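Local coordinates for beta-galactosidase (Marinomonas sp. ef1, PDB 6Y2K), which probably hydrolyses terminal beta-galactosides, as a cold-active family GH42 glycoside hydrolase that assembles into a hexamer, at residues Phe246-Lys254 with Phe416-Asp425; Ser408-Asp417 with Leu451-Leu462. One frame throughout, in Å; residues are numbered along the deposited sequence. Where two conformers were deposited one is given.

Contact 1. Residues Phe246-Lys254 with Phe416-Asp425; sequences FFTAFDHHK and FDYDACWSLD
The indole NE1 of Trp-422 gives its hydrogen to the carbonyl oxygen Thr-248 O, 2.8 Å away and fairly straight at 159°. The donor lies in the carbonyl plane and the oxygen in the indole plane, so the loop backbone meets the tryptophan edge-on. Farther along that edge CZ2 of Trp-422 comes to 3.5 Å from Asp-251 N. Tyr-418, on the same side of its helix one turn earlier, enters the bend formed by loop 246-251 and the helix start that follows it. Its chi1 of -71° swings the ring toward this bend, where it is sandwiched: Phe-250 O and the Asp-251/His-252 backbone cover one face, while CE1 of Phe-416 sits over the centre of the other. Its hydroxyl continues over one face of the His-252 imidazole, with OH of Tyr-418 3.3 Å from CG of His-252. The two planes are almost parallel (11°) but slid apart, with little overlap. The bond from ND1 of His-252 to Phe-250 O, 2.7 Å long, helps fix the turn of this imidazole. His-253 approaches the tyrosine obliquely, its ND1 3.5 Å from CE2 of Tyr-418, completing an aromatic cluster. Three waters bridge the two segments: one joins Phe-247 O to the Tyr-418 hydroxyl, another joins OG1 of Thr-248 to OD2 of Asp-425, and the third links His-253 ND1 to Tyr-418 N. Between these polar links, SG of Cys-421 rests 3.7 Å from CB of Thr-248. Asp-251 N-caps its helix, accepting from Lys-254 N. The contact joins the loop after barrel strand 238-244 to helix 418-426 of the trimerisation domain, with helix 205-233 against Trp-422 and Leu-301 of helix 294-305 against Tyr-418.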
loop_
_atom_site.group_PDB
_atom_site.type_symbol
_atom_site.label_atom_id
_atom_site.label_comp_id
_atom_site.label_asym_id
_atom_site.label_seq_id
_atom_site.Cartn_x
_atom_site.Cartn_y
_atom_site.Cartn_z
ATOM N N PHE A 246 -29.864 -5.312 -18.135
ATOM C CA PHE A 246 -28.521 -5.116 -18.707
ATOM C C PHE A 246 -28.448 -5.749 -20.089
ATOM O O PHE A 246 -27.529 -6.513 -20.397
ATOM C CB PHE A 246 -27.440 -5.652 -17.737
ATOM C CG PHE A 246 -27.610 -5.133 -16.341
ATOM C CD1 PHE A 246 -27.107 -3.884 -15.991
ATOM C CD2 PHE A 246 -28.343 -5.848 -15.399
ATOM C CE1 PHE A 246 -27.294 -3.376 -14.716
ATOM C CE2 PHE A 246 -28.550 -5.335 -14.132
ATOM C CZ PHE A 246 -28.015 -4.101 -13.785
ATOM N N PHE A 247 -29.454 -5.432 -20.906
ATOM C CA PHE A 247 -29.609 -6.027 -22.235
ATOM C C PHE A 247 -30.197 -5.015 -23.212
ATOM O O PHE A 247 -31.314 -4.527 -23.022
ATOM C CB PHE A 247 -30.476 -7.294 -22.201
ATOM C CG PHE A 247 -30.385 -8.078 -23.467
ATOM C CD1 PHE A 247 -29.330 -8.957 -23.674
ATOM C CD2 PHE A 247 -31.290 -7.855 -24.501
ATOM C CE1 PHE A 247 -29.209 -9.641 -24.873
ATOM C CE2 PHE A 247 -31.180 -8.537 -25.698
ATOM C CZ PHE A 247 -30.133 -9.425 -25.889
ATOM N N THR A 248 -29.455 -4.721 -24.273
ATOM C CA THR A 248 -29.785 -3.610 -25.158
ATOM C C THR A 248 -29.810 -3.931 -26.655
ATOM O O THR A 248 -29.924 -3.016 -27.471
ATOM C CB THR A 248 -28.784 -2.472 -24.918
ATOM O OG1 THR A 248 -27.459 -2.979 -25.090
ATOM C CG2 THR A 248 -28.928 -1.935 -23.523
ATOM N N ALA A 249 -29.753 -5.213 -27.017
ATOM C CA ALA A 249 -29.521 -5.605 -28.412
ATOM C C ALA A 249 -30.716 -5.442 -29.357
ATOM O O ALA A 249 -30.517 -5.467 -30.568
ATOM C CB ALA A 249 -28.998 -7.033 -28.480
ATOM N N PHE A 250 -31.939 -5.309 -28.829
ATOM C CA PHE A 250 -33.095 -4.903 -29.641
ATOM C C PHE A 250 -33.816 -3.708 -29.014
ATOM O O PHE A 250 -33.626 -3.390 -27.837
ATOM C CB PHE A 250 -34.060 -6.070 -29.895
ATOM C CG PHE A 250 -34.817 -6.533 -28.681
ATOM C CD1 PHE A 250 -34.293 -7.516 -27.858
ATOM C CD2 PHE A 250 -36.073 -6.013 -28.384
ATOM C CE1 PHE A 250 -34.992 -7.949 -26.744
ATOM C CE2 PHE A 250 -36.778 -6.447 -27.265
ATOM C CZ PHE A 250 -36.243 -7.421 -26.453
ATOM N N ASP A 251 -34.629 -3.039 -29.826
ATOM C CA ASP A 251 -35.399 -1.877 -29.382
ATOM C C ASP A 251 -36.625 -2.335 -28.592
ATOM O O ASP A 251 -37.623 -2.776 -29.181
ATOM C CB ASP A 251 -35.789 -1.035 -30.602
ATOM C CG ASP A 251 -36.466 0.279 -30.239
ATOM O OD1 ASP A 251 -36.921 0.449 -29.091
ATOM O OD2 ASP A 251 -36.546 1.145 -31.144
ATOM N N HIS A 252 -36.543 -2.214 -27.262
ATOM C CA HIS A 252 -37.604 -2.675 -26.363
ATOM C C HIS A 252 -38.827 -1.751 -26.394
ATOM O O HIS A 252 -39.938 -2.196 -26.102
ATOM C CB HIS A 252 -37.107 -2.801 -24.923
ATOM C CG HIS A 252 -36.050 -3.848 -24.719
ATOM N ND1 HIS A 252 -34.895 -3.910 -25.473
ATOM C CD2 HIS A 252 -35.972 -4.864 -23.828
ATOM C CE1 HIS A 252 -34.157 -4.926 -25.053
ATOM N NE2 HIS A 252 -34.784 -5.517 -24.053
ATOM N N HIS A 253 -38.635 -0.474 -26.718
ATOM C CA HIS A 253 -39.771 0.436 -26.904
ATOM C C HIS A 253 -40.614 0.019 -28.117
ATOM O O HIS A 253 -41.849 0.045 -28.061
ATOM C CB HIS A 253 -39.315 1.889 -27.083
ATOM C CG HIS A 253 -38.610 2.456 -25.892
ATOM N ND1 HIS A 253 -37.255 2.707 -25.877
ATOM C CD2 HIS A 253 -39.066 2.790 -24.662
ATOM C CE1 HIS A 253 -36.917 3.196 -24.701
ATOM N NE2 HIS A 253 -37.995 3.252 -23.943
ATOM N N LYS A 254 -39.940 -0.388 -29.193
ATOM C CA LYS A 254 -40.616 -0.735 -30.446
ATOM C C LYS A 254 -41.373 -2.056 -30.313
ATOM O O LYS A 254 -42.533 -2.148 -30.720
ATOM C CB LYS A 254 -39.631 -0.761 -31.622
ATOM C CG LYS A 254 -40.303 -0.767 -32.988
ATOM C CD LYS A 254 -39.288 -0.644 -34.110
ATOM C CE LYS A 254 -39.986 -0.599 -35.467
ATOM N NZ LYS A 254 -39.034 -0.511 -36.609
ATOM N N PHE A 416 -33.753 7.503 -22.653
ATOM C CA PHE A 416 -32.964 6.353 -23.088
ATOM C C PHE A 416 -33.388 5.948 -24.502
ATOM O O PHE A 416 -34.571 5.715 -24.751
ATOM C CB PHE A 416 -33.177 5.177 -22.134
ATOM C CG PHE A 416 -32.254 4.019 -22.389
ATOM C CD1 PHE A 416 -32.594 3.028 -23.307
ATOM C CD2 PHE A 416 -31.029 3.931 -21.738
ATOM C CE1 PHE A 416 -31.745 1.964 -23.553
ATOM C CE2 PHE A 416 -30.168 2.871 -21.989
ATOM C CZ PHE A 416 -30.528 1.884 -22.896
ATOM N N ASP A 417 -32.413 5.852 -25.404
ATOM C CA ASP A 417 -32.648 5.568 -26.815
ATOM C C ASP A 417 -31.798 4.358 -27.228
ATOM O O ASP A 417 -30.572 4.444 -27.238
ATOM C CB ASP A 417 -32.278 6.810 -27.638
ATOM C CG ASP A 417 -32.795 6.752 -29.061
ATOM O OD1 ASP A 417 -33.939 7.192 -29.307
ATOM O OD2 ASP A 417 -32.042 6.287 -29.939
ATOM N N TYR A 418 -32.449 3.238 -27.564
ATOM C CA TYR A 418 -31.721 2.043 -28.022
ATOM C C TYR A 418 -30.856 2.316 -29.264
ATOM O O TYR A 418 -29.741 1.805 -29.372
ATOM C CB TYR A 418 -32.672 0.862 -28.253
ATOM C CG TYR A 418 -33.202 0.297 -26.960
ATOM C CD1 TYR A 418 -32.484 -0.667 -26.250
ATOM C CD2 TYR A 418 -34.410 0.741 -26.425
ATOM C CE1 TYR A 418 -32.961 -1.177 -25.048
ATOM C CE2 TYR A 418 -34.894 0.236 -25.225
ATOM C CZ TYR A 418 -34.164 -0.721 -24.541
ATOM O OH TYR A 418 -34.639 -1.215 -23.349
ATOM N N ASP A 419 -31.347 3.156 -30.168
ATOM C CA ASP A 419 -30.579 3.492 -31.357
ATOM C C ASP A 419 -29.278 4.217 -31.001
ATOM O O ASP A 419 -28.233 3.923 -31.584
ATOM C CB ASP A 419 -31.405 4.307 -32.356
ATOM C CG ASP A 419 -30.849 4.235 -33.753
ATOM O OD1 ASP A 419 -31.052 3.187 -34.405
ATOM O OD2 ASP A 419 -30.203 5.217 -34.192
ATOM N N ALA A 420 -29.344 5.142 -30.040
ATOM C CA ALA A 420 -28.149 5.814 -29.509
ATOM C C ALA A 420 -27.196 4.809 -28.854
ATOM O O ALA A 420 -25.986 4.863 -29.076
ATOM C CB ALA A 420 -28.530 6.902 -28.508
ATOM N N CYS A 421 -27.751 3.890 -28.069
ATOM C CA CYS A 421 -26.961 2.816 -27.455
ATOM C C CYS A 421 -26.142 2.026 -28.485
ATOM O O CYS A 421 -24.939 1.816 -28.302
ATOM C CB CYS A 421 -27.869 1.863 -26.672
ATOM S SG CYS A 421 -26.963 0.721 -25.621
ATOM N N TRP A 422 -26.788 1.628 -29.579
ATOM C CA TRP A 422 -26.123 0.893 -30.664
ATOM C C TRP A 422 -25.018 1.730 -31.316
ATOM O O TRP A 422 -23.892 1.255 -31.489
ATOM C CB TRP A 422 -27.128 0.441 -31.732
ATOM C CG TRP A 422 -28.286 -0.361 -31.201
ATOM C CD1 TRP A 422 -28.291 -1.160 -30.096
ATOM C CD2 TRP A 422 -29.596 -0.467 -31.777
ATOM N NE1 TRP A 422 -29.530 -1.735 -29.932
ATOM C CE2 TRP A 422 -30.347 -1.332 -30.953
ATOM C CE3 TRP A 422 -30.208 0.089 -32.905
ATOM C CZ2 TRP A 422 -31.677 -1.666 -31.229
ATOM C CZ3 TRP A 422 -31.539 -0.236 -33.178
ATOM C CH2 TRP A 422 -32.257 -1.107 -32.337
ATOM N N SER A 423 -25.339 2.977 -31.651
ATOM C CA SER A 423 -24.372 3.902 -32.232
ATOM C C SER A 423 -23.116 4.037 -31.358
ATOM O O SER A 423 -21.994 3.808 -31.821
ATOM C CB SER A 423 -25.013 5.278 -32.459
ATOM O OG SER A 423 -24.023 6.231 -32.840
ATOM N N LEU A 424 -23.327 4.356 -30.084
ATOM C CA LEU A 424 -22.226 4.571 -29.146
ATOM C C LEU A 424 -21.436 3.290 -28.803
ATOM O O LEU A 424 -20.241 3.359 -28.537
ATOM C CB LEU A 424 -22.756 5.255 -27.877
ATOM C CG LEU A 424 -23.342 6.656 -28.138
ATOM C CD1 LEU A 424 -24.316 7.055 -27.047
ATOM C CD2 LEU A 424 -22.256 7.698 -28.243
ATOM N N ASP A 425 -22.097 2.135 -28.788
ATOM C CA ASP A 425 -21.400 0.851 -28.598
ATOM C C ASP A 425 -20.558 0.462 -29.821
ATOM O O ASP A 425 -19.551 -0.234 -29.688
ATOM C CB ASP A 425 -22.396 -0.288 -28.322
ATOM C CG ASP A 425 -22.969 -0.265 -26.912
ATOM O OD1 ASP A 425 -22.490 0.502 -26.034
ATOM O OD2 ASP A 425 -23.911 -1.059 -26.688
HETATM O O HOH W 1 -33.217 -3.007 -21.995
HETATM O O HOH W 2 -25.155 -1.580 -24.282
HETATM O O HOH W 3 -35.397 3.587 -27.841
#

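Contact 2. Residues Ser408-Asp417 with Leu451-Leu462; sequences SAGKVALMFD and LSVDIVPSNAPL
Met-415 and Ser-458 meet side by side at one end of a parallel strand pair, SD of Met-415 lying 3.7 Å from CA of Ser-458. The methionine runs extended through chi2 and then bends at chi3 (-75°), which carries CE toward Pro-457 O and CD2 of Leu-462. Just beyond, in one of the two deposited conformers of Asp-417, the Ser-458 hydroxyl donates to its OD1 over 2.7 Å, nearly in line with the C-O bond, and a water ties that same oxygen to Ser-458 N. Strands 412-415 and 453-456 belong to the parallel part of the mixed sheet of the trimerisation domain, in a fold related to class I glutamine amidotransferases, and are joined by a right-handed beta-alpha-beta crossover through helices 418-426 and 435-448. Leu-414 and Ile-455 point to one face, where CG2 of Ile-455 also packs 3.6 Å from CB of Phe-416; Ala-413, Met-415 and Val-456 line the other. Between the strands, backbone bonds alternate from Asp-454 N to Val-412 O through to Phe-416 N to Val-456 O. At the opposite end, OD1 of Asp-454 takes the Gly-410 N-H at 2.9 Å from above the carboxylate plane. This carboxylate also binds Arg-303 through OD1 and the Tyr-465 hydroxyl through OD2.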
loop_
_atom_site.group_PDB
_atom_site.type_symbol
_atom_site.label_atom_id
_atom_site.label_comp_id
_atom_site.label_asym_id
_atom_site.label_seq_id
_atom_site.Cartn_x
_atom_site.Cartn_y
_atom_site.Cartn_z
ATOM N N SER A 408 -47.599 6.730 -10.471
ATOM C CA SER A 408 -46.227 6.233 -10.434
ATOM C C SER A 408 -45.183 7.114 -11.112
ATOM O O SER A 408 -43.993 6.895 -10.899
ATOM C CB SER A 408 -46.191 4.829 -11.041
ATOM O OG SER A 408 -47.000 3.949 -10.278
ATOM N N ALA A 409 -45.599 8.108 -11.901
ATOM C CA ALA A 409 -44.663 8.893 -12.703
ATOM C C ALA A 409 -43.828 9.837 -11.845
ATOM O O ALA A 409 -44.332 10.426 -10.889
ATOM C CB ALA A 409 -45.400 9.683 -13.772
ATOM N N GLY A 410 -42.551 9.958 -12.188
ATOM C CA GLY A 410 -41.686 11.010 -11.646
ATOM C C GLY A 410 -41.821 12.288 -12.456
ATOM O O GLY A 410 -42.354 12.276 -13.570
ATOM N N LYS A 411 -41.350 13.395 -11.886
ATOM C CA LYS A 411 -41.299 14.684 -12.586
ATOM C C LYS A 411 -39.945 14.950 -13.247
ATOM O O LYS A 411 -39.762 15.988 -13.895
ATOM C CB LYS A 411 -41.640 15.816 -11.619
ATOM C CG LYS A 411 -42.978 15.602 -10.945
ATOM C CD LYS A 411 -43.530 16.877 -10.343
ATOM C CE LYS A 411 -44.897 16.614 -9.726
ATOM N NZ LYS A 411 -45.628 17.893 -9.522
ATOM N N VAL A 412 -39.000 14.028 -13.049
ATOM C CA VAL A 412 -37.717 14.031 -13.745
ATOM C C VAL A 412 -37.725 12.898 -14.759
ATOM O O VAL A 412 -38.073 11.768 -14.413
ATOM C CB VAL A 412 -36.539 13.820 -12.765
ATOM C CG1 VAL A 412 -35.211 13.777 -13.511
ATOM C CG2 VAL A 412 -36.529 14.920 -11.714
ATOM N N ALA A 413 -37.343 13.211 -16.000
ATOM C CA ALA A 413 -37.225 12.225 -17.070
ATOM C C ALA A 413 -35.773 12.083 -17.530
ATOM O O ALA A 413 -35.060 13.082 -17.702
ATOM C CB ALA A 413 -38.114 12.603 -18.245
ATOM N N LEU A 414 -35.354 10.833 -17.714
ATOM C CA LEU A 414 -34.080 10.485 -18.336
ATOM C C LEU A 414 -34.410 9.805 -19.665
ATOM O O LEU A 414 -35.091 8.788 -19.677
ATOM C CB LEU A 414 -33.305 9.541 -17.417
ATOM C CG LEU A 414 -31.903 9.092 -17.857
ATOM C CD1 LEU A 414 -31.092 8.666 -16.644
ATOM C CD2 LEU A 414 -31.929 7.965 -18.889
ATOM N N MET A 415 -33.953 10.369 -20.777
ATOM C CA MET A 415 -34.255 9.820 -22.106
ATOM C C MET A 415 -33.253 8.734 -22.504
ATOM O O MET A 415 -32.059 9.024 -22.683
ATOM C CB MET A 415 -34.250 10.933 -23.160
ATOM C CG MET A 415 -34.623 10.490 -24.573
ATOM S SD MET A 415 -34.828 11.885 -25.699
ATOM C CE MET A 415 -36.410 12.501 -25.126
ATOM N N PHE A 416 -33.753 7.503 -22.653
ATOM C CA PHE A 416 -32.964 6.353 -23.088
ATOM C C PHE A 416 -33.388 5.948 -24.502
ATOM O O PHE A 416 -34.571 5.715 -24.751
ATOM C CB PHE A 416 -33.177 5.177 -22.134
ATOM C CG PHE A 416 -32.254 4.019 -22.389
ATOM C CD1 PHE A 416 -32.594 3.028 -23.307
ATOM C CD2 PHE A 416 -31.029 3.931 -21.738
ATOM C CE1 PHE A 416 -31.745 1.964 -23.553
ATOM C CE2 PHE A 416 -30.168 2.871 -21.989
ATOM C CZ PHE A 416 -30.528 1.884 -22.896
ATOM N N ASP A 417 -32.413 5.852 -25.404
ATOM C CA ASP A 417 -32.648 5.568 -26.815
ATOM C C ASP A 417 -31.798 4.358 -27.228
ATOM O O ASP A 417 -30.572 4.444 -27.238
ATOM C CB ASP A 417 -32.278 6.810 -27.638
ATOM C CG ASP A 417 -32.795 6.752 -29.061
ATOM O OD1 ASP A 417 -33.939 7.192 -29.307
ATOM O OD2 ASP A 417 -32.042 6.287 -29.939
ATOM N N LEU A 451 -34.657 11.567 -5.863
ATOM C CA LEU A 451 -35.619 11.886 -6.924
ATOM C C LEU A 451 -36.374 10.641 -7.418
ATOM O O LEU A 451 -35.786 9.561 -7.544
ATOM C CB LEU A 451 -34.909 12.552 -8.104
ATOM C CG LEU A 451 -34.312 13.936 -7.839
ATOM C CD1 LEU A 451 -33.310 14.326 -8.915
ATOM C CD2 LEU A 451 -35.405 14.992 -7.740
ATOM N N SER A 452 -37.675 10.806 -7.674
ATOM C CA SER A 452 -38.484 9.817 -8.398
ATOM C C SER A 452 -38.398 10.121 -9.891
ATOM O O SER A 452 -38.581 11.270 -10.315
ATOM C CB SER A 452 -39.945 9.844 -7.919
ATOM O OG SER A 452 -40.042 9.462 -6.545
ATOM N N VAL A 453 -38.124 9.088 -10.685
ATOM C CA VAL A 453 -37.713 9.248 -12.084
ATOM C C VAL A 453 -38.573 8.426 -13.054
ATOM O O VAL A 453 -39.036 7.331 -12.709
ATOM C CB VAL A 453 -36.227 8.822 -12.222
ATOM C CG1 VAL A 453 -35.730 8.939 -13.650
ATOM C CG2 VAL A 453 -35.361 9.656 -11.291
ATOM N N ASP A 454 -38.798 8.984 -14.245
ATOM C CA ASP A 454 -39.249 8.240 -15.428
ATOM C C ASP A 454 -38.078 8.122 -16.378
ATOM O O ASP A 454 -37.297 9.065 -16.533
ATOM C CB ASP A 454 -40.367 8.975 -16.182
ATOM C CG ASP A 454 -41.740 8.740 -15.595
ATOM O OD1 ASP A 454 -41.851 8.250 -14.455
ATOM O OD2 ASP A 454 -42.718 9.037 -16.303
ATOM N N ILE A 455 -37.959 6.964 -17.015
ATOM C CA ILE A 455 -37.056 6.791 -18.146
ATOM C C ILE A 455 -37.945 6.682 -19.376
ATOM O O ILE A 455 -38.880 5.882 -19.398
ATOM C CB ILE A 455 -36.135 5.567 -17.974
ATOM C CG1 ILE A 455 -35.204 5.805 -16.773
ATOM C CG2 ILE A 455 -35.346 5.303 -19.253
ATOM C CD1 ILE A 455 -34.249 4.659 -16.459
ATOM N N VAL A 456 -37.647 7.493 -20.386
ATOM C CA VAL A 456 -38.541 7.682 -21.522
ATOM C C VAL A 456 -37.838 7.476 -22.865
ATOM O O VAL A 456 -36.628 7.714 -22.980
ATOM C CB VAL A 456 -39.203 9.085 -21.495
ATOM C CG1 VAL A 456 -39.928 9.300 -20.179
ATOM C CG2 VAL A 456 -38.192 10.200 -21.734
ATOM N N PRO A 457 -38.598 7.052 -23.894
ATOM C CA PRO A 457 -38.038 6.977 -25.239
ATOM C C PRO A 457 -37.949 8.356 -25.859
ATOM O O PRO A 457 -38.532 9.313 -25.332
ATOM C CB PRO A 457 -39.063 6.131 -25.987
ATOM C CG PRO A 457 -40.355 6.431 -25.314
ATOM C CD PRO A 457 -40.002 6.584 -23.862
ATOM N N SER A 458 -37.251 8.452 -26.985
ATOM C CA SER A 458 -37.050 9.739 -27.645
ATOM C C SER A 458 -38.314 10.322 -28.286
ATOM O O SER A 458 -38.387 11.536 -28.494
ATOM C CB SER A 458 -35.904 9.672 -28.651
ATOM O OG SER A 458 -36.137 8.680 -29.618
ATOM N N ASN A 459 -39.314 9.483 -28.558
ATOM C CA ASN A 459 -40.612 9.967 -29.058
ATOM C C ASN A 459 -41.655 10.269 -27.965
ATOM O O ASN A 459 -42.819 10.521 -28.278
ATOM C CB ASN A 459 -41.181 8.985 -30.085
ATOM C CG ASN A 459 -41.554 7.637 -29.485
ATOM O OD1 ASN A 459 -41.322 7.362 -28.302
ATOM N ND2 ASN A 459 -42.134 6.779 -30.313
ATOM N N ALA A 460 -41.258 10.242 -26.692
ATOM C CA ALA A 460 -42.207 10.468 -25.602
ATOM C C ALA A 460 -42.667 11.930 -25.555
ATOM O O ALA A 460 -41.868 12.840 -25.822
ATOM C CB ALA A 460 -41.586 10.078 -24.268
ATOM N N PRO A 461 -43.955 12.164 -25.228
ATOM C CA PRO A 461 -44.354 13.541 -24.913
ATOM C C PRO A 461 -43.675 14.012 -23.620
ATOM O O PRO A 461 -43.531 13.233 -22.681
ATOM C CB PRO A 461 -45.884 13.467 -24.761
ATOM C CG PRO A 461 -46.220 12.028 -24.613
ATOM C CD PRO A 461 -45.093 11.223 -25.199
ATOM N N LEU A 462 -43.256 15.272 -23.606
ATOM C CA LEU A 462 -42.382 15.813 -22.569
ATOM C C LEU A 462 -43.072 16.749 -21.570
ATOM O O LEU A 462 -42.477 17.086 -20.544
ATOM C CB LEU A 462 -41.233 16.559 -23.238
ATOM C CG LEU A 462 -40.414 15.791 -24.278
ATOM C CD1 LEU A 462 -39.391 16.723 -24.916
ATOM C CD2 LEU A 462 -39.737 14.580 -23.661
HETATM O O HOH W 4 -40.268 13.323 -9.325
HETATM O O HOH W 5 -36.067 5.995 -28.206
#

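In the fold
The two contacts share Phe-416 and Asp-417, the link between strand 412-415 and helix 418-426, and their centres lie about 16 Å apart. Contact 1 joins the TIM barrel to the trimerisation domain, whereas contact 2 is internal to that second domain and pairs an edge strand with its neighbour. Both are partly buried, and no other subunit touches either. Their chemistry differs accordingly: contact 1 relies on aromatic rings, a single direct hydrogen bond and bridging waters, contact 2 on regular backbone bonding with aliphatic packing on its faces and carboxylates bonded at its ends. They also touch directly, CD2 of His-253 lying 3.6 Å from CB of Pro-457, while helix 294-305 packs against both.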